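Local coordinates for protein tartrate dehydrogenase/decarboxylase (PDB 3FLK) that oxidises tartrate with NAD(+) and also decarboxylates D-malate oxidatively to pyruvate, using a bound magnesium or manganese ion, at residues Q103-R108 / L270-N275; V133-E138 / D169-Y174. The protein carries 1 engineered substitution. One frame throughout, in Å; residues are numbered along the deposited sequence.

In the fold
Strands 105-111 and 129-135 are neighbours in the large mixed sheet, and the two contacts lie on them side by side: Asn-106 O is bound by Arg-134 N, and Gln-103 O by Asn-136 ND2. Contact 1 is mostly buried and joins strand 105-111 to strand 266-270 by backbone pairing, running out into a turn whose Glu-273 is exposed. Contact 2, nested within the chain loop that contact 1 closes, is partly buried and sets strand 129-135 against helix 165-181 through apolar side chains and a polar cluster beyond the strand's end. From both strands an arginine, Arg-108 or Arg-134, reaches the same oxalate.

Contact 1: Q103-R108 / L270-N275. With OXL (oxalate ion), chain G.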
ATOM      1  N   GLN A 103       9.938 -19.185  -9.968  1.00 15.88           N
ATOM      2  CA  GLN A 103       9.177 -19.330  -8.736  1.00 15.31           C
ATOM      3  C   GLN A 103       8.021 -18.331  -8.746  1.00 15.11           C
ATOM      4  O   GLN A 103       7.991 -17.398  -7.945  1.00 15.08           O
ATOM      5  CB  GLN A 103      10.095 -19.113  -7.522  1.00 15.21           C
ATOM      6  CG  GLN A 103      11.230 -20.135  -7.416  1.00 14.64           C
ATOM      7  CD  GLN A 103      12.333 -19.742  -6.434  1.00 14.91           C
ATOM      8  OE1 GLN A 103      12.382 -18.614  -5.938  1.00 14.59           O
ATOM      9  NE2 GLN A 103      13.233 -20.682  -6.162  1.00 14.30           N
ATOM     10  N   TYR A 104       7.068 -18.537  -9.656  1.00 14.84           N
ATOM     11  CA  TYR A 104       6.062 -17.509  -9.961  1.00 14.62           C
ATOM     12  C   TYR A 104       4.999 -17.275  -8.884  1.00 14.40           C
ATOM     13  O   TYR A 104       4.357 -16.222  -8.866  1.00 14.39           O
ATOM     14  CB  TYR A 104       5.435 -17.726 -11.348  1.00 14.84           C
ATOM     15  CG  TYR A 104       4.626 -18.997 -11.511  1.00 14.81           C
ATOM     16  CD1 TYR A 104       3.267 -19.022 -11.206  1.00 15.18           C
ATOM     17  CD2 TYR A 104       5.211 -20.162 -12.004  1.00 14.93           C
ATOM     18  CE1 TYR A 104       2.514 -20.182 -11.363  1.00 15.20           C
ATOM     19  CE2 TYR A 104       4.463 -21.330 -12.171  1.00 15.00           C
ATOM     20  CZ  TYR A 104       3.117 -21.328 -11.844  1.00 15.03           C
ATOM     21  OH  TYR A 104       2.363 -22.470 -11.998  1.00 16.42           O
ATOM     22  N   VAL A 105       4.810 -18.250  -7.998  1.00 14.15           N
ATOM     23  CA  VAL A 105       3.849 -18.113  -6.906  1.00 14.14           C
ATOM     24  C   VAL A 105       4.565 -17.769  -5.603  1.00 13.95           C
ATOM     25  O   VAL A 105       5.382 -18.549  -5.111  1.00 14.03           O
ATOM     26  CB  VAL A 105       3.008 -19.396  -6.675  1.00 14.29           C
ATOM     27  CG1 VAL A 105       1.808 -19.075  -5.810  1.00 14.48           C
ATOM     28  CG2 VAL A 105       2.545 -19.998  -7.981  1.00 14.41           C
ATOM     29  N   ASN A 106       4.245 -16.604  -5.051  1.00 13.57           N
ATOM     30  CA  ASN A 106       4.753 -16.208  -3.741  1.00 13.49           C
ATOM     31  C   ASN A 106       3.615 -16.257  -2.724  1.00 13.23           C
ATOM     32  O   ASN A 106       2.759 -15.371  -2.695  1.00 13.21           O
ATOM     33  CB  ASN A 106       5.394 -14.816  -3.798  1.00 13.29           C
ATOM     34  CG  ASN A 106       6.328 -14.544  -2.622  1.00 13.55           C
ATOM     35  OD1 ASN A 106       6.221 -15.161  -1.565  1.00 13.69           O
ATOM     36  ND2 ASN A 106       7.256 -13.618  -2.813  1.00 14.22           N
ATOM     37  N   ILE A 107       3.609 -17.312  -1.912  1.00 13.23           N
ATOM     38  CA  ILE A 107       2.553 -17.560  -0.928  1.00 13.43           C
ATOM     39  C   ILE A 107       2.950 -17.006   0.435  1.00 13.29           C
ATOM     40  O   ILE A 107       3.979 -17.393   0.991  1.00 13.18           O
ATOM     41  CB  ILE A 107       2.244 -19.082  -0.791  1.00 13.42           C
ATOM     42  CG1 ILE A 107       1.734 -19.664  -2.114  1.00 14.20           C
ATOM     43  CG2 ILE A 107       1.241 -19.343   0.336  1.00 13.91           C
ATOM     44  CD1 ILE A 107       0.325 -19.206  -2.508  1.00 15.77           C
ATOM     45  N   ARG A 108       2.117 -16.118   0.973  1.00 13.18           N
ATOM     46  CA  ARG A 108       2.406 -15.443   2.236  1.00 13.01           C
ATOM     47  C   ARG A 108       1.169 -15.411   3.148  1.00 13.10           C
ATOM     48  O   ARG A 108       0.315 -14.530   3.008  1.00 12.96           O
ATOM     49  CB  ARG A 108       2.945 -14.027   1.967  1.00 13.01           C
ATOM     50  CG  ARG A 108       4.293 -14.014   1.252  1.00 12.91           C
ATOM     51  CD  ARG A 108       4.731 -12.620   0.809  1.00 12.65           C
ATOM     52  NE  ARG A 108       6.137 -12.613   0.405  1.00 12.48           N
ATOM     53  CZ  ARG A 108       6.903 -11.524   0.327  1.00 12.50           C
ATOM     54  NH1 ARG A 108       6.412 -10.327   0.622  1.00 10.75           N
ATOM     55  NH2 ARG A 108       8.171 -11.636  -0.045  1.00 12.53           N
ATOM     56  N   LEU A 270       7.347 -20.489  -4.773  1.00 15.04           N
ATOM     57  CA  LEU A 270       7.133 -21.809  -5.346  1.00 15.58           C
ATOM     58  C   LEU A 270       7.242 -21.856  -6.860  1.00 16.20           C
ATOM     59  O   LEU A 270       6.688 -21.009  -7.569  1.00 15.90           O
ATOM     60  CB  LEU A 270       5.764 -22.365  -4.929  1.00 15.40           C
ATOM     61  CG  LEU A 270       5.420 -22.543  -3.447  1.00 15.25           C
ATOM     62  CD1 LEU A 270       4.040 -23.163  -3.321  1.00 15.55           C
ATOM     63  CD2 LEU A 270       6.458 -23.390  -2.709  1.00 14.92           C
ATOM     64  N   ASN A 271       7.973 -22.860  -7.333  1.00 16.95           N
ATOM     65  CA  ASN A 271       7.871 -23.338  -8.701  1.00 17.98           C
ATOM     66  C   ASN A 271       7.025 -24.617  -8.641  1.00 18.48           C
ATOM     67  O   ASN A 271       7.564 -25.702  -8.418  1.00 18.48           O
ATOM     68  CB  ASN A 271       9.266 -23.607  -9.280  1.00 17.94           C
ATOM     69  CG  ASN A 271       9.222 -24.194 -10.686  1.00 18.84           C
ATOM     70  OD1 ASN A 271       9.656 -25.324 -10.909  1.00 19.90           O
ATOM     71  ND2 ASN A 271       8.698 -23.430 -11.638  1.00 18.82           N
ATOM     72  N   PRO A 272       5.692 -24.488  -8.811  1.00 19.15           N
ATOM     73  CA  PRO A 272       4.738 -25.579  -8.560  1.00 19.64           C
ATOM     74  C   PRO A 272       4.963 -26.823  -9.422  1.00 20.27           C
ATOM     75  O   PRO A 272       4.658 -27.936  -8.986  1.00 20.24           O
ATOM     76  CB  PRO A 272       3.381 -24.947  -8.892  1.00 19.74           C
ATOM     77  CG  PRO A 272       3.606 -23.481  -8.809  1.00 19.43           C
ATOM     78  CD  PRO A 272       5.004 -23.271  -9.275  1.00 19.19           C
ATOM     79  N   GLU A 273       5.500 -26.629 -10.625  1.00 20.91           N
ATOM     80  CA  GLU A 273       5.782 -27.730 -11.549  1.00 21.71           C
ATOM     81  C   GLU A 273       7.010 -28.532 -11.116  1.00 21.77           C
ATOM     82  O   GLU A 273       7.267 -29.618 -11.641  1.00 21.80           O
ATOM     83  CB  GLU A 273       5.973 -27.203 -12.976  1.00 21.97           C
ATOM     84  CG  GLU A 273       4.723 -26.574 -13.598  1.00 23.61           C
ATOM     85  CD  GLU A 273       4.433 -25.169 -13.078  1.00 25.77           C
ATOM     86  OE1 GLU A 273       5.382 -24.475 -12.649  1.00 26.45           O
ATOM     87  OE2 GLU A 273       3.252 -24.760 -13.098  1.00 27.25           O
ATOM     88  N   ARG A 274       7.757 -27.980 -10.159  1.00 21.85           N
ATOM     89  CA  ARG A 274       8.946 -28.615  -9.582  1.00 21.89           C
ATOM     90  C   ARG A 274      10.041 -28.891 -10.617  1.00 21.88           C
ATOM     91  O   ARG A 274      10.739 -29.905 -10.549  1.00 21.99           O
ATOM     92  CB  ARG A 274       8.570 -29.881  -8.798  1.00 22.02           C
ATOM     93  CG  ARG A 274       7.643 -29.610  -7.626  1.00 22.39           C
ATOM     94  CD  ARG A 274       7.030 -30.885  -7.085  1.00 23.26           C
ATOM     95  NE  ARG A 274       5.959 -30.606  -6.131  1.00 23.67           N
ATOM     96  CZ  ARG A 274       6.122 -30.516  -4.812  1.00 23.67           C
ATOM     97  NH1 ARG A 274       7.320 -30.686  -4.265  1.00 23.91           N
ATOM     98  NH2 ARG A 274       5.077 -30.261  -4.037  1.00 23.48           N
ATOM     99  N   ASN A 275      10.186 -27.971 -11.568  1.00 21.70           N
ATOM    100  CA  ASN A 275      11.271 -28.023 -12.543  1.00 21.65           C
ATOM    101  C   ASN A 275      12.554 -27.458 -11.949  1.00 21.34           C
ATOM    102  O   ASN A 275      13.658 -27.822 -12.360  1.00 21.46           O
ATOM    103  CB  ASN A 275      10.896 -27.251 -13.810  1.00 21.92           C
ATOM    104  CG  ASN A 275       9.789 -27.924 -14.600  1.00 22.69           C
ATOM    105  OD1 ASN A 275       9.673 -29.151 -14.613  1.00 24.22           O
ATOM    106  ND2 ASN A 275       8.971 -27.121 -15.273  1.00 23.40           N
TER
HETATM  107  C1  OXL G 403      10.363  -7.231  -0.831  1.00 24.02           C
HETATM  108  C2  OXL G 403       9.668  -8.518  -0.741  1.00 23.97           C
HETATM  109  O1  OXL G 403      10.079  -6.333  -0.002  1.00 22.59           O
HETATM  110  O2  OXL G 403       9.923  -9.418  -1.572  1.00 23.95           O
HETATM  111  O3  OXL G 403      11.209  -7.052  -1.736  1.00 24.70           O
HETATM  112  O4  OXL G 403       8.823  -8.680   0.170  1.00 23.69           O
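Leu-270 and Val-105 pair where strands 266-270 and 105-111 meet antiparallel in the mixed sheet; two residues of one strand, Tyr-104 and Val-105, stand opposite the single Leu-270 of the other, a classic beta bulge. Leu-270 N bonds almost straight to Val-105 O (2.8 Å, 168°), whereas Val-105 N makes a weak return bond to Leu-270 O. The apolar side chains of Leu-270, Val-105 and Ile-107 suit a face covered by Tyr-174 of helix 165-181. Farther along the strand, the extended chain of Arg-108 presents its guanidinium edge to the oxalate, NH1 and NH2 both bonding to O4. Asn-271 opens a type I turn and holds Asp-102 O through ND2. Pro-272, whose ring fixes phi near the value this turn needs, lays CD obliquely against Tyr-104 CE2 (3.5 Å) and CG against Val-105 CG2 (3.7 Å). The Glu-273 chain bends at its CB-CG bond (chi2 77°), carrying its carboxylate back to the tyrosine edge, nearly coplanar with the ring; there the syn lone pair of OE2 takes the Tyr-104 OH bond of 2.7 Å. A phenylalanine in place of Tyr-104 would keep the ring against Pro-272 but is likely to leave that carboxylate without its hydroxyl donor. The turn is closed by Arg-274 N bonding to Asn-271 O, and Asn-275 N reaches Asn-271 OD1 at 2.8 Å.

Contact 2: V133-E138 / D169-Y174; sequences VRENTE and DRILKY. With OXL (oxalate ion), chain G.
Ile-171 presses the inner side of helix 165-181 onto strand 129-135, a helix-on-sheet packing of the alpha/beta type. The two short axes come within 8.7 Å and run antiparallel, 174° apart, and the CA of Ile-171 lies nearest that of Glu-135, 5.9 Å away. With CG1 anti to the backbone N, its CD1 is carried to Val-133 CG1 (3.7 Å) and to the carbonyl Arg-134 O, while CG2 rests on Glu-135 CG at 3.9 Å. A branched aliphatic chain suits this place, since both branches pack on Glu-135 while CD1 extends to Val-133; Tyr-174 adds its ring obliquely against Val-133 CG1.

Beyond the strand's end the contact turns polar. Arg-170 stretches its chain outward from the helix, and NH2, with its partner close to the guanidinium plane, donates to Thr-137 OG1 at 3.2 Å. That hydroxyl in turn donates to the syn lone pair of Glu-135 OE2 (2.7 Å), and a water carries a second link by donating to the same OE2 and accepting from Arg-170 NE. The glutamate is bent at chi2 (-67°), which folds its carboxylate back over the following loop: OE1 receives Glu-138 N at 2.8 Å and OE2 receives Thr-137 N. One carboxylate thus fixes the loop's backbone and orients the threonine, while Asp-102 forms a salt bridge with Arg-170 NH1.

Arg-134 leaves the strand on the side away from the helix, and Asn-136 OD1 lies over the rim of one face of its guanidinium. With NE held by Asn-245 O, the extended chain brings NH1 to oxalate O2, edge-on, at 2.9 Å and 170°.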
ATOM      1  N   VAL A 133      -1.499 -14.315  -2.299  1.00 12.52           N
ATOM      2  CA  VAL A 133      -0.908 -15.003  -3.437  1.00 12.21           C
ATOM      3  C   VAL A 133      -0.338 -13.913  -4.344  1.00 12.28           C
ATOM      4  O   VAL A 133      -1.083 -13.175  -4.995  1.00 11.93           O
ATOM      5  CB  VAL A 133      -1.954 -15.877  -4.188  1.00 12.33           C
ATOM      6  CG1 VAL A 133      -1.327 -16.575  -5.389  1.00 11.79           C
ATOM      7  CG2 VAL A 133      -2.574 -16.909  -3.241  1.00 12.20           C
ATOM      8  N   ARG A 134       0.986 -13.807  -4.355  1.00 12.29           N
ATOM      9  CA  ARG A 134       1.673 -12.708  -5.027  1.00 12.67           C
ATOM     10  C   ARG A 134       2.397 -13.187  -6.284  1.00 12.74           C
ATOM     11  O   ARG A 134       3.173 -14.144  -6.236  1.00 12.73           O
ATOM     12  CB  ARG A 134       2.654 -12.046  -4.049  1.00 12.64           C
ATOM     13  CG  ARG A 134       3.616 -11.032  -4.660  1.00 12.94           C
ATOM     14  CD  ARG A 134       4.788 -10.786  -3.724  1.00 14.42           C
ATOM     15  NE  ARG A 134       5.746  -9.826  -4.269  1.00 14.87           N
ATOM     16  CZ  ARG A 134       6.951  -9.592  -3.758  1.00 15.29           C
ATOM     17  NH1 ARG A 134       7.363 -10.252  -2.683  1.00 16.42           N
ATOM     18  NH2 ARG A 134       7.748  -8.695  -4.324  1.00 14.94           N
ATOM     19  N   GLU A 135       2.139 -12.514  -7.405  1.00 12.96           N
ATOM     20  CA  GLU A 135       2.861 -12.779  -8.647  1.00 13.40           C
ATOM     21  C   GLU A 135       4.330 -12.412  -8.443  1.00 13.44           C
ATOM     22  O   GLU A 135       4.641 -11.331  -7.944  1.00 13.36           O
ATOM     23  CB  GLU A 135       2.256 -11.994  -9.816  1.00 13.46           C
ATOM     24  CG  GLU A 135       2.575 -12.584 -11.198  1.00 14.42           C
ATOM     25  CD  GLU A 135       4.054 -12.493 -11.559  1.00 15.10           C
ATOM     26  OE1 GLU A 135       4.647 -11.403 -11.391  1.00 16.16           O
ATOM     27  OE2 GLU A 135       4.628 -13.516 -11.996  1.00 15.55           O
ATOM     28  N   ASN A 136       5.223 -13.311  -8.846  1.00 13.72           N
ATOM     29  CA  ASN A 136       6.612 -13.258  -8.401  1.00 14.26           C
ATOM     30  C   ASN A 136       7.677 -13.134  -9.506  1.00 14.87           C
ATOM     31  O   ASN A 136       8.876 -13.177  -9.210  1.00 15.01           O
ATOM     32  CB  ASN A 136       6.886 -14.502  -7.543  1.00 14.19           C
ATOM     33  CG  ASN A 136       7.880 -14.252  -6.427  1.00 13.48           C
ATOM     34  OD1 ASN A 136       7.940 -13.164  -5.852  1.00 12.45           O
ATOM     35  ND2 ASN A 136       8.650 -15.282  -6.094  1.00 12.77           N
ATOM     36  N   THR A 137       7.255 -12.979 -10.765  1.00 15.21           N
ATOM     37  CA  THR A 137       8.210 -12.991 -11.895  1.00 15.83           C
ATOM     38  C   THR A 137       8.125 -11.815 -12.882  1.00 16.01           C
ATOM     39  O   THR A 137       8.998 -11.669 -13.743  1.00 16.20           O
ATOM     40  CB  THR A 137       8.132 -14.305 -12.725  1.00 15.81           C
ATOM     41  OG1 THR A 137       6.809 -14.467 -13.253  1.00 16.79           O
ATOM     42  CG2 THR A 137       8.515 -15.524 -11.884  1.00 15.80           C
ATOM     43  N   GLU A 138       7.081 -10.997 -12.775  1.00 16.19           N
ATOM     44  CA  GLU A 138       6.882  -9.885 -13.711  1.00 16.60           C
ATOM     45  C   GLU A 138       6.238  -8.681 -13.019  1.00 16.75           C
ATOM     46  O   GLU A 138       6.378  -8.510 -11.805  1.00 16.97           O
ATOM     47  CB  GLU A 138       6.082 -10.342 -14.955  1.00 16.54           C
ATOM     48  CG  GLU A 138       4.715 -10.981 -14.659  1.00 16.64           C
ATOM     49  CD  GLU A 138       3.948 -11.398 -15.916  1.00 16.84           C
ATOM     50  OE1 GLU A 138       2.752 -11.049 -16.023  1.00 16.74           O
ATOM     51  OE2 GLU A 138       4.529 -12.077 -16.792  1.00 16.84           O
ATOM     52  N   ASP A 169      -2.258 -15.291 -16.145  1.00 13.51           N
ATOM     53  CA  ASP A 169      -3.157 -16.446 -16.064  1.00 13.79           C
ATOM     54  C   ASP A 169      -2.728 -17.474 -15.015  1.00 13.50           C
ATOM     55  O   ASP A 169      -3.564 -17.972 -14.265  1.00 13.43           O
ATOM     56  CB  ASP A 169      -3.318 -17.122 -17.431  1.00 14.00           C
ATOM     57  CG  ASP A 169      -4.281 -16.377 -18.346  1.00 14.75           C
ATOM     58  OD1 ASP A 169      -4.817 -15.324 -17.939  1.00 16.19           O
ATOM     59  OD2 ASP A 169      -4.508 -16.855 -19.479  1.00 16.27           O
ATOM     60  N   ARG A 170      -1.432 -17.772 -14.958  1.00 13.25           N
ATOM     61  CA  ARG A 170      -0.924 -18.809 -14.059  1.00 13.15           C
ATOM     62  C   ARG A 170      -0.994 -18.443 -12.571  1.00 12.87           C
ATOM     63  O   ARG A 170      -1.225 -19.315 -11.735  1.00 12.73           O
ATOM     64  CB  ARG A 170       0.481 -19.275 -14.466  1.00 13.28           C
ATOM     65  CG  ARG A 170       1.586 -18.241 -14.318  1.00 13.24           C
ATOM     66  CD  ARG A 170       2.906 -18.808 -14.805  1.00 13.65           C
ATOM     67  NE  ARG A 170       4.006 -17.864 -14.632  1.00 14.11           N
ATOM     68  CZ  ARG A 170       5.280 -18.134 -14.898  1.00 14.86           C
ATOM     69  NH1 ARG A 170       5.640 -19.333 -15.347  1.00 14.70           N
ATOM     70  NH2 ARG A 170       6.201 -17.199 -14.707  1.00 15.23           N
ATOM     71  N   ILE A 171      -0.802 -17.166 -12.241  1.00 12.33           N
ATOM     72  CA  ILE A 171      -0.958 -16.721 -10.852  1.00 12.03           C
ATOM     73  C   ILE A 171      -2.436 -16.704 -10.442  1.00 12.02           C
ATOM     74  O   ILE A 171      -2.775 -17.087  -9.321  1.00 11.56           O
ATOM     75  CB  ILE A 171      -0.238 -15.355 -10.553  1.00 11.89           C
ATOM     76  CG1 ILE A 171      -0.108 -15.121  -9.040  1.00 11.92           C
ATOM     77  CG2 ILE A 171      -0.938 -14.176 -11.230  1.00 11.66           C
ATOM     78  CD1 ILE A 171       0.896 -16.044  -8.349  1.00 12.12           C
ATOM     79  N   LEU A 172      -3.304 -16.281 -11.361  1.00 12.09           N
ATOM     80  CA  LEU A 172      -4.747 -16.261 -11.120  1.00 12.46           C
ATOM     81  C   LEU A 172      -5.287 -17.676 -10.954  1.00 12.65           C
ATOM     82  O   LEU A 172      -6.105 -17.933 -10.067  1.00 12.68           O
ATOM     83  CB  LEU A 172      -5.488 -15.535 -12.250  1.00 12.61           C
ATOM     84  CG  LEU A 172      -5.313 -14.015 -12.357  1.00 12.94           C
ATOM     85  CD1 LEU A 172      -5.897 -13.510 -13.666  1.00 13.18           C
ATOM     86  CD2 LEU A 172      -5.921 -13.274 -11.164  1.00 13.03           C
ATOM     87  N   LYS A 173      -4.816 -18.592 -11.798  1.00 12.94           N
ATOM     88  CA  LYS A 173      -5.200 -19.998 -11.705  1.00 13.47           C
ATOM     89  C   LYS A 173      -4.815 -20.587 -10.349  1.00 13.47           C
ATOM     90  O   LYS A 173      -5.635 -21.237  -9.701  1.00 13.41           O
ATOM     91  CB  LYS A 173      -4.587 -20.820 -12.840  1.00 13.62           C
ATOM     92  CG  LYS A 173      -5.056 -22.273 -12.860  1.00 14.77           C
ATOM     93  CD  LYS A 173      -4.641 -22.985 -14.132  1.00 17.00           C
ATOM     94  CE  LYS A 173      -5.193 -24.405 -14.171  1.00 18.73           C
ATOM     95  NZ  LYS A 173      -4.560 -25.282 -13.149  1.00 19.78           N
ATOM     96  N   TYR A 174      -3.579 -20.345  -9.920  1.00 13.54           N
ATOM     97  CA  TYR A 174      -3.123 -20.837  -8.623  1.00 13.59           C
ATOM     98  C   TYR A 174      -4.030 -20.349  -7.493  1.00 13.43           C
ATOM     99  O   TYR A 174      -4.459 -21.144  -6.651  1.00 13.40           O
ATOM    100  CB  TYR A 174      -1.662 -20.453  -8.353  1.00 13.87           C
ATOM    101  CG  TYR A 174      -1.034 -21.285  -7.254  1.00 14.22           C
ATOM    102  CD1 TYR A 174      -0.324 -22.450  -7.554  1.00 14.51           C
ATOM    103  CD2 TYR A 174      -1.175 -20.927  -5.912  1.00 13.96           C
ATOM    104  CE1 TYR A 174       0.248 -23.226  -6.543  1.00 14.96           C
ATOM    105  CE2 TYR A 174      -0.613 -21.699  -4.896  1.00 14.30           C
ATOM    106  CZ  TYR A 174       0.096 -22.844  -5.219  1.00 14.80           C
ATOM    107  OH  TYR A 174       0.659 -23.606  -4.217  1.00 15.60           O
TER
HETATM  108  C1  OXL G 403      10.363  -7.231  -0.831  1.00 24.02           C
HETATM  109  C2  OXL G 403       9.668  -8.518  -0.741  1.00 23.97           C
HETATM  110  O1  OXL G 403      10.079  -6.333  -0.002  1.00 22.59           O
HETATM  111  O2  OXL G 403       9.923  -9.418  -1.572  1.00 23.95           O
HETATM  112  O3  OXL G 403      11.209  -7.052  -1.736  1.00 24.70           O
HETATM  113  O4  OXL G 403       8.823  -8.680   0.170  1.00 23.69           O
HETATM  114  O   HOH W   1       3.269 -15.537 -13.016  1.00 14.81           O